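Local coordinates for soluble inorganic pyrophosphatase (Toxoplasma gondii, PDB 5WRT), which probably hydrolyses inorganic diphosphate to phosphate with the help of magnesium ions, at residues A[46-51]-A[136-141]; A[127-132]-A[159-164]. All coordinates share one frame; numbering follows the deposited sequence.

Contact 1. Residues A[46-51]-A[136-141]; sequences LFNMVV and VVPVKV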
loop_
_atom_site.group_PDB
_atom_site.type_symbol
_atom_site.label_atom_id
_atom_site.label_comp_id
_atom_site.label_asym_id
_atom_site.label_seq_id
_atom_site.Cartn_x
_atom_site.Cartn_y
_atom_site.Cartn_z
ATOM N N LEU A 46 -18.460 19.951 -11.218
ATOM C CA LEU A 46 -18.232 19.521 -9.848
ATOM C C LEU A 46 -19.178 18.388 -9.486
ATOM O O LEU A 46 -20.363 18.418 -9.834
ATOM C CB LEU A 46 -18.418 20.683 -8.867
ATOM C CG LEU A 46 -17.385 21.806 -8.957
ATOM C CD1 LEU A 46 -17.611 22.834 -7.859
ATOM C CD2 LEU A 46 -15.977 21.236 -8.879
ATOM N N PHE A 47 -18.647 17.390 -8.788
ATOM C CA PHE A 47 -19.436 16.312 -8.217
ATOM C C PHE A 47 -19.275 16.379 -6.707
ATOM O O PHE A 47 -18.193 16.704 -6.209
ATOM C CB PHE A 47 -18.985 14.925 -8.701
ATOM C CG PHE A 47 -18.962 14.763 -10.196
ATOM C CD1 PHE A 47 -17.936 15.302 -10.952
ATOM C CD2 PHE A 47 -19.957 14.043 -10.840
ATOM C CE1 PHE A 47 -17.907 15.140 -12.323
ATOM C CE2 PHE A 47 -19.934 13.878 -12.210
ATOM C CZ PHE A 47 -18.908 14.426 -12.953
ATOM N N ASN A 48 -20.337 16.068 -5.976
ATOM C CA ASN A 48 -20.219 15.986 -4.530
ATOM C C ASN A 48 -19.670 14.625 -4.132
ATOM O O ASN A 48 -20.018 13.598 -4.721
ATOM C CB ASN A 48 -21.563 16.246 -3.849
ATOM C CG ASN A 48 -21.706 17.683 -3.379
ATOM O OD1 ASN A 48 -20.723 18.329 -3.011
ATOM N ND2 ASN A 48 -22.934 18.183 -3.372
ATOM N N MET A 49 -18.788 14.629 -3.139
ATOM C CA MET A 49 -18.193 13.414 -2.607
ATOM C C MET A 49 -18.541 13.302 -1.133
ATOM O O MET A 49 -18.322 14.247 -0.368
ATOM C CB MET A 49 -16.674 13.418 -2.795
ATOM C CG MET A 49 -15.932 12.473 -1.858
ATOM S SD MET A 49 -14.139 12.610 -2.016
ATOM C CE MET A 49 -13.601 11.192 -1.060
ATOM N N VAL A 50 -19.089 12.157 -0.743
ATOM C CA VAL A 50 -19.328 11.853 0.662
ATOM C C VAL A 50 -18.086 11.135 1.174
ATOM O O VAL A 50 -17.786 10.014 0.753
ATOM C CB VAL A 50 -20.590 11.004 0.854
ATOM C CG1 VAL A 50 -20.725 10.573 2.310
ATOM C CG2 VAL A 50 -21.823 11.776 0.406
ATOM N N VAL A 51 -17.359 11.783 2.077
ATOM C CA VAL A 51 -16.127 11.216 2.612
ATOM C C VAL A 51 -16.492 10.166 3.651
ATOM O O VAL A 51 -17.136 10.475 4.659
ATOM C CB VAL A 51 -15.234 12.308 3.217
ATOM C CG1 VAL A 51 -13.958 11.700 3.781
ATOM C CG2 VAL A 51 -14.916 13.369 2.174
ATOM N N VAL A 136 -18.870 16.374 3.152
ATOM C CA VAL A 136 -19.373 16.453 1.787
ATOM C C VAL A 136 -18.621 17.579 1.093
ATOM O O VAL A 136 -18.761 18.751 1.469
ATOM C CB VAL A 136 -20.889 16.694 1.745
ATOM C CG1 VAL A 136 -21.399 16.639 0.311
ATOM C CG2 VAL A 136 -21.601 15.675 2.611
ATOM N N VAL A 137 -17.827 17.232 0.085
ATOM C CA VAL A 137 -16.998 18.218 -0.604
ATOM C C VAL A 137 -17.221 18.131 -2.109
ATOM O O VAL A 137 -17.321 17.026 -2.664
ATOM C CB VAL A 137 -15.511 18.039 -0.254
ATOM C CG1 VAL A 137 -15.274 18.332 1.219
ATOM C CG2 VAL A 137 -15.042 16.635 -0.596
ATOM N N PRO A 138 -17.323 19.262 -2.805
ATOM C CA PRO A 138 -17.368 19.224 -4.271
ATOM C C PRO A 138 -15.987 18.921 -4.831
ATOM O O PRO A 138 -14.989 19.512 -4.412
ATOM C CB PRO A 138 -17.838 20.634 -4.657
ATOM C CG PRO A 138 -18.276 21.287 -3.371
ATOM C CD PRO A 138 -17.494 20.627 -2.285
ATOM N N VAL A 139 -15.934 17.998 -5.786
ATOM C CA VAL A 139 -14.671 17.556 -6.358
ATOM C C VAL A 139 -14.750 17.637 -7.874
ATOM O O VAL A 139 -15.825 17.530 -8.473
ATOM C CB VAL A 139 -14.306 16.118 -5.915
ATOM C CG1 VAL A 139 -14.223 16.027 -4.399
ATOM C CG2 VAL A 139 -15.313 15.115 -6.464
ATOM N N LYS A 140 -13.591 17.831 -8.495
ATOM C CA LYS A 140 -13.444 17.727 -9.938
ATOM C C LYS A 140 -12.824 16.376 -10.262
ATOM O O LYS A 140 -11.784 16.013 -9.703
ATOM C CB LYS A 140 -12.585 18.863 -10.494
ATOM C CG LYS A 140 -12.224 18.705 -11.961
ATOM C CD LYS A 140 -11.582 19.968 -12.512
ATOM C CE LYS A 140 -10.514 20.505 -11.575
ATOM N NZ LYS A 140 -9.746 21.621 -12.193
ATOM N N VAL A 141 -13.468 15.640 -11.157
ATOM C CA VAL A 141 -13.046 14.286 -11.491
ATOM C C VAL A 141 -11.859 14.344 -12.444
ATOM O O VAL A 141 -11.880 15.077 -13.440
ATOM C CB VAL A 141 -14.220 13.497 -12.090
ATOM C CG1 VAL A 141 -13.719 12.351 -12.916
ATOM C CG2 VAL A 141 -15.131 12.997 -10.976
#

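Contact 2. Residues A[127-132]-A[159-164]; sequences GSEVLP and AIREGD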
loop_
_atom_site.group_PDB
_atom_site.type_symbol
_atom_site.label_atom_id
_atom_site.label_comp_id
_atom_site.label_asym_id
_atom_site.label_seq_id
_atom_site.Cartn_x
_atom_site.Cartn_y
_atom_site.Cartn_z
ATOM N N GLY A 127 -6.336 15.360 -2.544
ATOM C CA GLY A 127 -5.877 16.585 -1.924
ATOM C C GLY A 127 -5.066 16.339 -0.664
ATOM O O GLY A 127 -5.036 15.247 -0.094
ATOM N N SER A 128 -4.389 17.400 -0.221
ATOM C CA SER A 128 -3.477 17.291 0.912
ATOM C C SER A 128 -4.203 17.282 2.254
ATOM O O SER A 128 -3.743 16.624 3.193
ATOM C CB SER A 128 -2.467 18.440 0.878
ATOM O OG SER A 128 -1.461 18.262 1.858
ATOM N N GLU A 129 -5.328 17.983 2.358
ATOM C CA GLU A 129 -6.009 18.161 3.633
ATOM C C GLU A 129 -6.817 16.923 4.010
ATOM O O GLU A 129 -7.483 16.314 3.167
ATOM C CB GLU A 129 -6.913 19.395 3.565
ATOM C CG GLU A 129 -8.115 19.364 4.495
ATOM C CD GLU A 129 -8.645 20.754 4.800
ATOM O OE1 GLU A 129 -9.856 20.889 5.080
ATOM O OE2 GLU A 129 -7.849 21.717 4.739
ATOM N N VAL A 130 -6.752 16.553 5.290
ATOM C CA VAL A 130 -7.550 15.451 5.818
ATOM C C VAL A 130 -8.990 15.913 5.995
ATOM O O VAL A 130 -9.255 16.922 6.659
ATOM C CB VAL A 130 -6.967 14.941 7.145
ATOM C CG1 VAL A 130 -7.761 13.743 7.643
ATOM C CG2 VAL A 130 -5.502 14.580 6.972
ATOM N N LEU A 131 -9.931 15.163 5.404
ATOM C CA LEU A 131 -11.356 15.441 5.452
ATOM C C LEU A 131 -12.041 14.552 6.485
ATOM O O LEU A 131 -11.625 13.411 6.702
ATOM C CB LEU A 131 -11.990 15.214 4.076
ATOM C CG LEU A 131 -11.371 16.031 2.942
ATOM C CD1 LEU A 131 -11.996 15.666 1.605
ATOM C CD2 LEU A 131 -11.516 17.519 3.225
ATOM N N PRO A 132 -13.088 15.039 7.143
ATOM C CA PRO A 132 -13.702 14.270 8.227
ATOM C C PRO A 132 -14.663 13.209 7.711
ATOM O O PRO A 132 -15.159 13.266 6.584
ATOM C CB PRO A 132 -14.448 15.342 9.025
ATOM C CG PRO A 132 -14.860 16.323 7.982
ATOM C CD PRO A 132 -13.730 16.355 6.976
ATOM N N ALA A 159 -10.212 12.146 -7.978
ATOM C CA ALA A 159 -10.795 13.478 -7.998
ATOM C C ALA A 159 -9.972 14.406 -7.118
ATOM O O ALA A 159 -9.161 13.963 -6.302
ATOM C CB ALA A 159 -12.257 13.453 -7.537
ATOM N N ILE A 160 -10.189 15.708 -7.296
ATOM C CA ILE A 160 -9.505 16.728 -6.512
ATOM C C ILE A 160 -10.547 17.657 -5.903
ATOM O O ILE A 160 -11.482 18.091 -6.585
ATOM C CB ILE A 160 -8.478 17.518 -7.349
ATOM C CG1 ILE A 160 -7.820 18.604 -6.494
ATOM C CG2 ILE A 160 -9.119 18.116 -8.596
ATOM C CD1 ILE A 160 -6.867 18.061 -5.452
ATOM N N ARG A 161 -10.384 17.940 -4.615
ATOM C CA ARG A 161 -11.318 18.775 -3.873
ATOM C C ARG A 161 -11.242 20.225 -4.342
ATOM O O ARG A 161 -10.151 20.779 -4.496
ATOM C CB ARG A 161 -10.987 18.671 -2.384
ATOM C CG ARG A 161 -11.837 19.484 -1.448
ATOM C CD ARG A 161 -11.376 19.254 -0.013
ATOM N NE ARG A 161 -10.056 19.827 0.235
ATOM C CZ ARG A 161 -9.844 21.096 0.569
ATOM N NH1 ARG A 161 -10.868 21.927 0.702
ATOM N NH2 ARG A 161 -8.609 21.533 0.773
ATOM N N GLU A 162 -12.401 20.839 -4.581
ATOM C CA GLU A 162 -12.419 22.272 -4.842
ATOM C C GLU A 162 -11.979 23.013 -3.588
ATOM O O GLU A 162 -12.482 22.755 -2.490
ATOM C CB GLU A 162 -13.805 22.739 -5.288
ATOM C CG GLU A 162 -13.923 24.262 -5.384
ATOM C CD GLU A 162 -15.312 24.735 -5.768
ATOM O OE1 GLU A 162 -15.443 25.409 -6.813
ATOM O OE2 GLU A 162 -16.272 24.443 -5.024
ATOM N N GLY A 163 -11.035 23.933 -3.750
ATOM C CA GLY A 163 -10.401 24.605 -2.642
ATOM C C GLY A 163 -9.006 24.107 -2.328
ATOM O O GLY A 163 -8.249 24.813 -1.650
ATOM N N ASP A 164 -8.653 22.913 -2.793
ATOM C CA ASP A 164 -7.269 22.474 -2.716
ATOM C C ASP A 164 -6.408 23.367 -3.606
ATOM O O ASP A 164 -6.856 23.786 -4.678
ATOM C CB ASP A 164 -7.137 21.013 -3.144
ATOM C CG ASP A 164 -5.719 20.489 -3.008
ATOM O OD1 ASP A 164 -5.409 19.856 -1.976
ATOM O OD2 ASP A 164 -4.910 20.717 -3.931
HETATM O O HOH W 1 -8.006 17.273 0.507
HETATM O O HOH W 2 -7.077 19.699 0.315
#

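Contact 1. Residues A[46-51]-A[136-141]
The carbonyl oxygen of V139 accepts one hydrogen bond and is approached by two C-H groups of residues 46-47. F47 N gives it an almost straight hydrogen bond (2.8 Å from F47 N to V139 O, 174° at the hydrogen), and the CA-H of L46 adds a weaker contact. The F47 ring brings its edge to the same oxygen, with CD1 3.9 Å from V139 O. A first torsion of -55° explains this: it sets CG beside the very backbone N that makes the bond. V139 N returns a short hydrogen bond of 2.6 Å to F47 O, so the two residues form one hydrogen-bonded antiparallel pair. M49 and V137 form the next, with 2.9 Å from M49 N to V137 O and a longer return bond from V137 N to M49 O. N48 with P138 and V50 with V136 are the non-hydrogen-bonded pairs; P138, lacking an N-H, sits in a position that needs none here, while its CA-H faces F47 O. The short segments run at 129° to each other, antiparallel but strongly twisted one against the other.

On the face of F47, M49, V137 and V139, M49 CB rests 3.9 Å from V139 CG1; V141 CG2 reaches F47 CD1 at 3.6 Å. On the other face the N48 amide lies across V136 CG1, and L46 CD1 reaches P138 CB (3.9 Å) from the strand's end.

This is antiparallel pairing within the curled mixed sheet of the family I pyrophosphatase fold. F47 and V141 pack on helix 214-232 through V221 and A217, and M49 touches V123 and E125 of strand 115-125. V137, V139 and V141 also lean on strand 152-161. N48 ND2 makes a weak hydrogen bond to P34 O, and further along strand 47-53 lies E52, a magnesium ligand in another structure of this protein.

Contact 2. Residues A[127-132]-A[159-164]
D164 OD1 receives the backbone N-H of S128, with 3.2 Å from S128 N to D164 OD1, nearly along the carboxylate C-O axis. A water that also accepts from E129 N donates to the same oxygen, 2.8 Å from D164 OD1, so one carboxylate oxygen serves two successive backbone N-H groups, one directly and one through solvent. The carboxylate is steadied from its other oxygen, OD2, by L166 N. G127 has no side chain to hinder this approach, and its CA comes within 3.3 Å of D164 OD1.

A second water links the segments by donating to E129 O (2.9 Å) and accepting a longer bond from R161 NE. R161 runs extended through its first two torsions and then bends at the third (69°), which turns the guanidinium toward E129. E129 CD lies over one face of that group, displaced toward its rim, and D164 N approaches the opposite face. The carboxylate and guanidinium planes are only 18° apart, yet no N-H points at the acid: E129 OE2 and R161 NH2, 4.0 Å apart, are near enough for a mainly electrostatic attraction, probably weak. Further in, the aliphatic part of R161 supplies the apolar contact, L131 CD2 meeting R161 CD at 3.7 Å, and I160 CD1 packs against G127 CA.

E125 OE2 joins the two backbones from the second shell by accepting both G127 N and R161 N, and the N92 amide holds E129 O and L131 N. The arrangement is that of an irregular connection pinned to a type II beta turn, R161 to D164, with G163 taking its positive phi at the third position, just where strand 152-161 ends, at the margin of the mixed sheet of the pyrophosphatase fold.

Both contacts reach the curled mixed sheet at the heart of the pyrophosphatase fold, their centres 9 Å apart. Along the chain their segments alternate: 46-51, then 127-132, 136-141 and finally 159-164. Strands 136-149 and 152-161 are consecutive in sequence and neighbours in the sheet, and K140 N to I160 O (2.9 Å) probably carries one of the hydrogen bonds between them. P138 O and E162 N probably make another, while V51 packs on P132. Contact 1 is thus the buried strand pairing and contact 2 the loop closure at its margin. D117 and D122 on strand 115-125 and D154 on strand 152-161 bind magnesium, so the shared sheet also frames the metal site.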